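PDB 2PAG: SMI1/KNR4 family protein from Pseudomonas syringae pv. tomato, which is of unknown function but belongs to the SMI1/KNR4 (SUKH) family and binds calcium ions. Local coordinates for residues A[97-109]-A[119-131]. Residues are numbered along the deposited sequence; the frame is centred on the assembly and turned at random.
Sequences YYCVEEDGTVLLW and ESWESVWHWARDV. With CA (calcium ion), chain B; CA (calcium ion), chain C.
Val106 and Trp121 form an antiparallel hydrogen-bonded pair that joins strand 119-121 to strand 106-109. Val106 N reaches Trp121 O at 3.0 Å and Trp121 N returns to Val106 O at 2.9 Å, which fixes the register of the edge strand. Val106 and Trp121 share the sheet face that carries the apolar packing.

On that face Tyr98, Trp121 and Trp127 make an aromatic cluster, their wide flat rings spanning the gap between sheet and helix. Tyr98 turns an edge to the six-membered ring of Trp121 in an offset edge-to-face pair, planes at 71° and CE1 3.5 Å from Trp121 CH2. Over one face of Tyr98 comes Trp127 NE1, 3.2 Å from Tyr98 CD1; the opposite face is met by Leu108 CD1. With its CG anti to the backbone N (chi1 178°), Trp127 extends from the helix far enough to bring its five-membered ring there. The two branches of Val106 part: CG1 touches both Trp127 CD1, at 3.9 Å, and Trp121 CE3, while CG2 packs against Val124, whose own CG2 also touches Val100. These short branched valines fill the layer beside the start of the helix, the large rings the layer further along.

The polar end is the turn Glu101 to Gly104, a type I beta turn at whose last position glycine readily takes the positive phi. Water bridges Gly104 O to Val124 N, at the first turn of the helix. Glu101, Asp103 and Thr105 supply hard carboxylate and hydroxyl oxygens, which suit calcium, to one ion; Asp103 chelates it with both oxygens and bridges through OD2 to the second. Asp103 OD1 accepts from Thr105 N in an Asx turn, bracing the loop.

Strand 119-121 is outermost in the four-stranded antiparallel sheet, and the chain then folds back as helix 124-132 over its face. There Val124 also touches Ile90 of strand 88-93 and Phe45 of helix 40-49, while Trp127 packs on Cys91.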
ATOM      1  N   TYR A  97       2.391 -10.479   2.954  1.00 13.67           N
ATOM      2  CA  TYR A  97       1.860  -9.120   2.877  1.00 12.71           C
ATOM      3  C   TYR A  97       2.633  -8.104   3.691  1.00 13.28           C
ATOM      4  O   TYR A  97       2.913  -8.327   4.866  1.00 13.20           O
ATOM      5  CB  TYR A  97       0.420  -9.075   3.397  1.00 13.02           C
ATOM      6  CG  TYR A  97      -0.605  -9.753   2.533  1.00 12.90           C
ATOM      7  CD1 TYR A  97      -1.258  -9.059   1.519  1.00 13.34           C
ATOM      8  CD2 TYR A  97      -0.925 -11.093   2.733  1.00 14.87           C
ATOM      9  CE1 TYR A  97      -2.209  -9.677   0.723  1.00 15.45           C
ATOM     10  CE2 TYR A  97      -1.873 -11.726   1.940  1.00 15.17           C
ATOM     11  CZ  TYR A  97      -2.511 -11.011   0.939  1.00 14.99           C
ATOM     12  OH  TYR A  97      -3.450 -11.624   0.148  1.00 15.33           O
ATOM     13  N   TYR A  98       2.972  -6.985   3.063  1.00 13.14           N
ATOM     14  CA  TYR A  98       3.614  -5.899   3.794  1.00 11.51           C
ATOM     15  C   TYR A  98       2.375  -5.177   4.324  1.00 12.68           C
ATOM     16  O   TYR A  98       1.473  -4.839   3.556  1.00 12.03           O
ATOM     17  CB  TYR A  98       4.413  -5.007   2.841  1.00 12.15           C
ATOM     18  CG  TYR A  98       5.683  -5.657   2.333  1.00 13.52           C
ATOM     19  CD1 TYR A  98       6.825  -5.713   3.130  1.00 15.21           C
ATOM     20  CD2 TYR A  98       5.744  -6.210   1.056  1.00 14.56           C
ATOM     21  CE1 TYR A  98       8.007  -6.302   2.669  1.00 14.22           C
ATOM     22  CE2 TYR A  98       6.926  -6.805   0.582  1.00 14.80           C
ATOM     23  CZ  TYR A  98       8.047  -6.841   1.396  1.00 15.12           C
ATOM     24  OH  TYR A  98       9.213  -7.403   0.926  1.00 18.19           O
ATOM     25  N   CYS A  99       2.307  -4.993   5.640  1.00 12.92           N
ATOM     26  CA  CYS A  99       1.151  -4.354   6.268  1.00 13.63           C
ATOM     27  C   CYS A  99       1.568  -3.217   7.171  1.00 13.26           C
ATOM     28  O   CYS A  99       2.689  -3.199   7.683  1.00 11.70           O
ATOM     29  CB  CYS A  99       0.374  -5.369   7.104  1.00 15.57           C
ATOM     30  SG  CYS A  99      -0.050  -6.894   6.243  1.00 20.75           S
ATOM     31  N   VAL A 100       0.639  -2.300   7.409  1.00 11.28           N
ATOM     32  CA  VAL A 100       0.919  -1.132   8.225  1.00 11.31           C
ATOM     33  C   VAL A 100       0.176  -1.122   9.554  1.00 12.88           C
ATOM     34  O   VAL A 100      -1.045  -1.331   9.611  1.00 11.72           O
ATOM     35  CB  VAL A 100       0.578   0.141   7.447  1.00  9.66           C
ATOM     36  CG1 VAL A 100       1.120   1.362   8.168  1.00 11.30           C
ATOM     37  CG2 VAL A 100       1.167   0.047   6.042  1.00 12.67           C
ATOM     38  N   GLU A 101       0.935  -0.886  10.623  1.00 13.63           N
ATOM     39  CA  GLU A 101       0.390  -0.812  11.971  1.00 14.87           C
ATOM     40  C   GLU A 101      -0.334   0.518  12.120  1.00 15.57           C
ATOM     41  O   GLU A 101      -0.177   1.424  11.291  1.00 15.12           O
ATOM     42  CB  GLU A 101       1.507  -0.867  13.016  1.00 15.24           C
ATOM     43  CG  GLU A 101       2.274  -2.159  13.106  1.00 15.50           C
ATOM     44  CD  GLU A 101       3.061  -2.231  14.402  1.00 18.48           C
ATOM     45  OE1 GLU A 101       3.679  -1.209  14.778  1.00 13.48           O
ATOM     46  OE2 GLU A 101       3.061  -3.302  15.044  1.00 20.12           O
ATOM     47  N   GLU A 102      -1.118   0.641  13.186  1.00 17.64           N
ATOM     48  CA  GLU A 102      -1.860   1.868  13.431  1.00 17.99           C
ATOM     49  C   GLU A 102      -0.932   3.069  13.587  1.00 17.17           C
ATOM     50  O   GLU A 102      -1.295   4.186  13.203  1.00 18.86           O
ATOM     51  CB  GLU A 102      -2.750   1.686  14.663  1.00 22.22           C
ATOM     52  CG  GLU A 102      -3.644   0.455  14.536  1.00 28.34           C
ATOM     53  CD  GLU A 102      -4.581   0.263  15.712  1.00 32.44           C
ATOM     54  OE1 GLU A 102      -5.473   1.119  15.909  1.00 34.47           O
ATOM     55  OE2 GLU A 102      -4.425  -0.749  16.434  1.00 34.01           O
ATOM     56  N   ASP A 103       0.269   2.844  14.123  1.00 14.47           N
ATOM     57  CA  ASP A 103       1.223   3.933  14.296  1.00 14.40           C
ATOM     58  C   ASP A 103       2.141   4.144  13.098  1.00 13.62           C
ATOM     59  O   ASP A 103       3.085   4.933  13.161  1.00 13.17           O
ATOM     60  CB  ASP A 103       2.059   3.761  15.583  1.00 14.05           C
ATOM     61  CG  ASP A 103       2.934   2.510  15.583  1.00 14.12           C
ATOM     62  OD1 ASP A 103       3.236   1.957  14.507  1.00 11.72           O
ATOM     63  OD2 ASP A 103       3.347   2.096  16.687  1.00 12.66           O
ATOM     64  N   GLY A 104       1.865   3.438  12.006  1.00 11.93           N
ATOM     65  CA  GLY A 104       2.658   3.620  10.803  1.00 11.80           C
ATOM     66  C   GLY A 104       3.773   2.647  10.488  1.00 11.62           C
ATOM     67  O   GLY A 104       4.273   2.654   9.358  1.00 11.66           O
ATOM     68  N   THR A 105       4.177   1.821  11.449  1.00 11.81           N
ATOM     69  CA  THR A 105       5.248   0.866  11.189  1.00 11.45           C
ATOM     70  C   THR A 105       4.804  -0.125  10.116  1.00 11.09           C
ATOM     71  O   THR A 105       3.653  -0.557  10.112  1.00 10.94           O
ATOM     72  CB  THR A 105       5.620   0.075  12.464  1.00 12.68           C
ATOM     73  OG1 THR A 105       5.905   0.987  13.530  1.00 11.77           O
ATOM     74  CG2 THR A 105       6.849  -0.809  12.207  1.00 14.42           C
ATOM     75  N   VAL A 106       5.710  -0.463   9.201  1.00 10.55           N
ATOM     76  CA  VAL A 106       5.404  -1.430   8.147  1.00 11.32           C
ATOM     77  C   VAL A 106       6.020  -2.758   8.556  1.00 12.85           C
ATOM     78  O   VAL A 106       7.193  -2.821   8.931  1.00 13.10           O
ATOM     79  CB  VAL A 106       5.992  -1.016   6.784  1.00 12.85           C
ATOM     80  CG1 VAL A 106       5.641  -2.070   5.736  1.00 13.20           C
ATOM     81  CG2 VAL A 106       5.433   0.340   6.369  1.00 12.95           C
ATOM     82  N   LEU A 107       5.223  -3.817   8.485  1.00 12.21           N
ATOM     83  CA  LEU A 107       5.686  -5.142   8.864  1.00 14.20           C
ATOM     84  C   LEU A 107       5.493  -6.088   7.701  1.00 13.72           C
ATOM     85  O   LEU A 107       4.789  -5.778   6.744  1.00 14.99           O
ATOM     86  CB  LEU A 107       4.873  -5.673  10.046  1.00 13.39           C
ATOM     87  CG  LEU A 107       4.680  -4.787  11.274  1.00 13.95           C
ATOM     88  CD1 LEU A 107       3.754  -5.476  12.269  1.00 14.76           C
ATOM     89  CD2 LEU A 107       6.027  -4.505  11.915  1.00 15.90           C
ATOM     90  N   LEU A 108       6.117  -7.252   7.792  1.00 14.97           N
ATOM     91  CA  LEU A 108       5.950  -8.254   6.756  1.00 13.92           C
ATOM     92  C   LEU A 108       5.290  -9.448   7.422  1.00 15.68           C
ATOM     93  O   LEU A 108       5.824  -9.996   8.387  1.00 15.81           O
ATOM     94  CB  LEU A 108       7.300  -8.656   6.168  1.00 15.16           C
ATOM     95  CG  LEU A 108       7.227  -9.778   5.131  1.00 16.58           C
ATOM     96  CD1 LEU A 108       6.365  -9.364   3.942  1.00 17.18           C
ATOM     97  CD2 LEU A 108       8.644 -10.114   4.695  1.00 18.32           C
ATOM     98  N   TRP A 109       4.119  -9.833   6.926  1.00 15.58           N
ATOM     99  CA  TRP A 109       3.407 -10.970   7.487  1.00 19.03           C
ATOM    100  C   TRP A 109       3.627 -12.167   6.574  1.00 19.97           C
ATOM    101  O   TRP A 109       3.294 -12.121   5.389  1.00 21.99           O
ATOM    102  CB  TRP A 109       1.917 -10.661   7.588  1.00 17.89           C
ATOM    103  CG  TRP A 109       1.117 -11.735   8.260  1.00 21.26           C
ATOM    104  CD1 TRP A 109       0.882 -11.870   9.598  1.00 20.46           C
ATOM    105  CD2 TRP A 109       0.432 -12.814   7.618  1.00 22.66           C
ATOM    106  NE1 TRP A 109       0.082 -12.967   9.829  1.00 23.65           N
ATOM    107  CE2 TRP A 109      -0.207 -13.565   8.630  1.00 23.24           C
ATOM    108  CE3 TRP A 109       0.294 -13.220   6.282  1.00 25.58           C
ATOM    109  CZ2 TRP A 109      -0.975 -14.703   8.349  1.00 26.09           C
ATOM    110  CZ3 TRP A 109      -0.474 -14.352   6.000  1.00 27.92           C
ATOM    111  CH2 TRP A 109      -1.098 -15.079   7.031  1.00 26.79           C
ATOM    112  N   GLU A 119      11.584  -8.562  10.380  1.00 29.64           N
ATOM    113  CA  GLU A 119      11.924  -7.344   9.653  1.00 29.81           C
ATOM    114  C   GLU A 119      10.788  -6.332   9.560  1.00 27.59           C
ATOM    115  O   GLU A 119       9.627  -6.694   9.346  1.00 29.83           O
ATOM    116  CB  GLU A 119      12.415  -7.700   8.250  1.00 31.39           C
ATOM    117  CG  GLU A 119      11.423  -8.484   7.414  1.00 34.76           C
ATOM    118  CD  GLU A 119      12.062  -9.060   6.167  1.00 36.83           C
ATOM    119  OE1 GLU A 119      12.724  -8.295   5.432  1.00 37.49           O
ATOM    120  OE2 GLU A 119      11.906 -10.276   5.923  1.00 39.06           O
ATOM    121  N   SER A 120      11.133  -5.057   9.719  1.00 25.19           N
ATOM    122  CA  SER A 120      10.147  -3.984   9.649  1.00 23.05           C
ATOM    123  C   SER A 120      10.771  -2.685   9.154  1.00 21.30           C
ATOM    124  O   SER A 120      11.995  -2.545   9.103  1.00 20.88           O
ATOM    125  CB  SER A 120       9.511  -3.755  11.021  1.00 22.74           C
ATOM    126  OG  SER A 120      10.461  -3.278  11.961  1.00 23.19           O
ATOM    127  N   TRP A 121       9.913  -1.735   8.796  1.00 17.07           N
ATOM    128  CA  TRP A 121      10.340  -0.435   8.295  1.00 16.05           C
ATOM    129  C   TRP A 121       9.662   0.650   9.122  1.00 15.27           C
ATOM    130  O   TRP A 121       8.479   0.536   9.455  1.00 14.62           O
ATOM    131  CB  TRP A 121       9.965  -0.314   6.817  1.00 15.52           C
ATOM    132  CG  TRP A 121      10.687  -1.322   5.977  1.00 15.17           C
ATOM    133  CD1 TRP A 121      11.849  -1.133   5.282  1.00 17.34           C
ATOM    134  CD2 TRP A 121      10.353  -2.707   5.829  1.00 15.98           C
ATOM    135  NE1 TRP A 121      12.262  -2.318   4.712  1.00 16.34           N
ATOM    136  CE2 TRP A 121      11.361  -3.300   5.033  1.00 17.59           C
ATOM    137  CE3 TRP A 121       9.300  -3.508   6.292  1.00 14.05           C
ATOM    138  CZ2 TRP A 121      11.346  -4.660   4.692  1.00 16.13           C
ATOM    139  CZ3 TRP A 121       9.287  -4.864   5.951  1.00 17.89           C
ATOM    140  CH2 TRP A 121      10.306  -5.422   5.159  1.00 17.41           C
ATOM    141  N   GLU A 122      10.411   1.696   9.455  1.00 15.08           N
ATOM    142  CA  GLU A 122       9.898   2.779  10.289  1.00 16.21           C
ATOM    143  C   GLU A 122       8.667   3.499   9.767  1.00 14.16           C
ATOM    144  O   GLU A 122       7.889   4.032  10.554  1.00 17.13           O
ATOM    145  CB  GLU A 122      10.993   3.818  10.555  1.00 17.80           C
ATOM    146  CG  GLU A 122      12.155   3.337  11.418  1.00 23.85           C
ATOM    147  CD  GLU A 122      12.954   2.222  10.776  1.00 27.84           C
ATOM    148  OE1 GLU A 122      13.126   2.242   9.538  1.00 29.15           O
ATOM    149  OE2 GLU A 122      13.426   1.330  11.521  1.00 32.69           O
ATOM    150  N   SER A 123       8.503   3.529   8.449  1.00 14.00           N
ATOM    151  CA  SER A 123       7.362   4.197   7.832  1.00 12.80           C
ATOM    152  C   SER A 123       7.128   3.654   6.435  1.00 12.72           C
ATOM    153  O   SER A 123       7.976   2.943   5.874  1.00 10.83           O
ATOM    154  CB  SER A 123       7.609   5.705   7.726  1.00 13.66           C
ATOM    155  OG  SER A 123       8.487   5.991   6.644  1.00 13.00           O
ATOM    156  N   VAL A 124       5.973   4.002   5.872  1.00 12.31           N
ATOM    157  CA  VAL A 124       5.629   3.572   4.527  1.00 12.23           C
ATOM    158  C   VAL A 124       6.631   4.148   3.531  1.00 13.05           C
ATOM    159  O   VAL A 124       6.898   3.550   2.488  1.00 11.92           O
ATOM    160  CB  VAL A 124       4.205   4.032   4.153  1.00 13.92           C
ATOM    161  CG1 VAL A 124       3.993   3.920   2.664  1.00 17.52           C
ATOM    162  CG2 VAL A 124       3.182   3.195   4.910  1.00 11.30           C
ATOM    163  N   TRP A 125       7.191   5.312   3.852  1.00 12.87           N
ATOM    164  CA  TRP A 125       8.169   5.913   2.957  1.00 12.61           C
ATOM    165  C   TRP A 125       9.506   5.161   3.013  1.00 12.18           C
ATOM    166  O   TRP A 125      10.216   5.081   2.007  1.00 12.73           O
ATOM    167  CB  TRP A 125       8.331   7.400   3.279  1.00 12.86           C
ATOM    168  CG  TRP A 125       7.110   8.190   2.870  1.00 11.70           C
ATOM    169  CD1 TRP A 125       6.314   8.955   3.675  1.00 13.52           C
ATOM    170  CD2 TRP A 125       6.535   8.263   1.555  1.00 12.80           C
ATOM    171  NE1 TRP A 125       5.280   9.498   2.946  1.00 12.74           N
ATOM    172  CE2 TRP A 125       5.392   9.087   1.642  1.00 13.38           C
ATOM    173  CE3 TRP A 125       6.876   7.711   0.315  1.00 12.50           C
ATOM    174  CZ2 TRP A 125       4.587   9.373   0.531  1.00 12.94           C
ATOM    175  CZ3 TRP A 125       6.076   7.993  -0.791  1.00 13.60           C
ATOM    176  CH2 TRP A 125       4.944   8.820  -0.671  1.00 13.72           C
ATOM    177  N   HIS A 126       9.850   4.603   4.173  1.00 13.12           N
ATOM    178  CA  HIS A 126      11.080   3.814   4.279  1.00 13.82           C
ATOM    179  C   HIS A 126      10.879   2.571   3.424  1.00 15.01           C
ATOM    180  O   HIS A 126      11.785   2.121   2.720  1.00 15.23           O
ATOM    181  CB  HIS A 126      11.341   3.369   5.719  1.00 15.91           C
ATOM    182  CG  HIS A 126      11.883   4.446   6.598  1.00 17.67           C
ATOM    183  ND1 HIS A 126      11.094   5.441   7.133  1.00 16.38           N
ATOM    184  CD2 HIS A 126      13.143   4.688   7.034  1.00 17.81           C
ATOM    185  CE1 HIS A 126      11.842   6.248   7.863  1.00 17.73           C
ATOM    186  NE2 HIS A 126      13.090   5.812   7.821  1.00 17.87           N
ATOM    187  N   TRP A 127       9.677   2.014   3.503  1.00 14.34           N
ATOM    188  CA  TRP A 127       9.346   0.830   2.727  1.00 13.30           C
ATOM    189  C   TRP A 127       9.384   1.144   1.228  1.00 13.69           C
ATOM    190  O   TRP A 127       9.900   0.359   0.435  1.00 13.54           O
ATOM    191  CB  TRP A 127       7.954   0.326   3.105  1.00 11.77           C
ATOM    192  CG  TRP A 127       7.535  -0.865   2.307  1.00 12.35           C
ATOM    193  CD1 TRP A 127       7.876  -2.170   2.532  1.00 11.37           C
ATOM    194  CD2 TRP A 127       6.785  -0.851   1.087  1.00 13.02           C
ATOM    195  NE1 TRP A 127       7.390  -2.969   1.521  1.00 13.00           N
ATOM    196  CE2 TRP A 127       6.715  -2.184   0.622  1.00 12.58           C
ATOM    197  CE3 TRP A 127       6.168   0.160   0.337  1.00 14.26           C
ATOM    198  CZ2 TRP A 127       6.052  -2.530  -0.561  1.00 14.82           C
ATOM    199  CZ3 TRP A 127       5.513  -0.185  -0.837  1.00 15.44           C
ATOM    200  CH2 TRP A 127       5.460  -1.521  -1.274  1.00 15.17           C
ATOM    201  N   ALA A 128       8.837   2.293   0.843  1.00 12.51           N
ATOM    202  CA  ALA A 128       8.816   2.677  -0.563  1.00 13.45           C
ATOM    203  C   ALA A 128      10.230   2.858  -1.107  1.00 15.86           C
ATOM    204  O   ALA A 128      10.536   2.442  -2.227  1.00 15.18           O
ATOM    205  CB  ALA A 128       8.023   3.962  -0.736  1.00 14.56           C
ATOM    206  N   ARG A 129      11.086   3.474  -0.298  1.00 16.32           N
ATOM    207  CA  ARG A 129      12.461   3.744  -0.690  1.00 19.23           C
ATOM    208  C   ARG A 129      13.360   2.522  -0.642  1.00 20.33           C
ATOM    209  O   ARG A 129      14.122   2.267  -1.575  1.00 20.81           O
ATOM    210  CB  ARG A 129      13.057   4.820   0.219  1.00 21.03           C
ATOM    211  CG  ARG A 129      14.479   5.222  -0.142  1.00 22.14           C
ATOM    212  CD  ARG A 129      15.084   6.087   0.941  1.00 23.86           C
ATOM    213  NE  ARG A 129      15.329   5.324   2.159  1.00 24.41           N
ATOM    214  CZ  ARG A 129      15.508   5.872   3.356  1.00 26.33           C
ATOM    215  NH1 ARG A 129      15.469   7.191   3.492  1.00 26.97           N
ATOM    216  NH2 ARG A 129      15.724   5.103   4.414  1.00 25.96           N
ATOM    217  N   ASP A 130      13.258   1.759   0.440  1.00 18.96           N
ATOM    218  CA  ASP A 130      14.120   0.604   0.630  1.00 19.94           C
ATOM    219  C   ASP A 130      13.623  -0.738   0.102  1.00 18.91           C
ATOM    220  O   ASP A 130      14.401  -1.685  -0.011  1.00 20.31           O
ATOM    221  CB  ASP A 130      14.492   0.500   2.112  1.00 22.15           C
ATOM    222  CG  ASP A 130      15.094   1.798   2.648  1.00 25.38           C
ATOM    223  OD1 ASP A 130      15.751   2.520   1.863  1.00 27.38           O
ATOM    224  OD2 ASP A 130      14.923   2.097   3.851  1.00 30.31           O
ATOM    225  N   VAL A 131      12.339  -0.826  -0.230  1.00 16.86           N
ATOM    226  CA  VAL A 131      11.799  -2.073  -0.757  1.00 16.16           C
ATOM    227  C   VAL A 131      11.225  -1.923  -2.163  1.00 15.99           C
ATOM    228  O   VAL A 131      11.674  -2.583  -3.099  1.00 17.46           O
ATOM    229  CB  VAL A 131      10.707  -2.655   0.170  1.00 15.73           C
ATOM    230  CG1 VAL A 131      10.131  -3.931  -0.444  1.00 14.57           C
ATOM    231  CG2 VAL A 131      11.297  -2.949   1.545  1.00 15.59           C
TER
HETATM  232 CA    CA B 201       4.798   0.375  15.602  1.00 13.96          CA
HETATM  233 CA    CA C 202       3.336   1.976  19.036  1.00  6.44          CA
HETATM  234  O   HOH W   1       3.981   4.873   7.893  1.00 13.28           O
HETATM  235  O   HOH W   2       7.782   2.948  13.193  1.00 22.62           O
HETATM  236  O   HOH W   3       1.614   0.120  18.499  1.00 28.26           O
HETATM  237  O   HOH W   4       5.282   3.367  18.736  1.00 31.99           O
HETATM  238  O   HOH W   5       3.079   4.735  18.790  1.00 26.67           O
HETATM  239  O   HOH W   6       1.150   3.082  19.354  1.00 29.28           O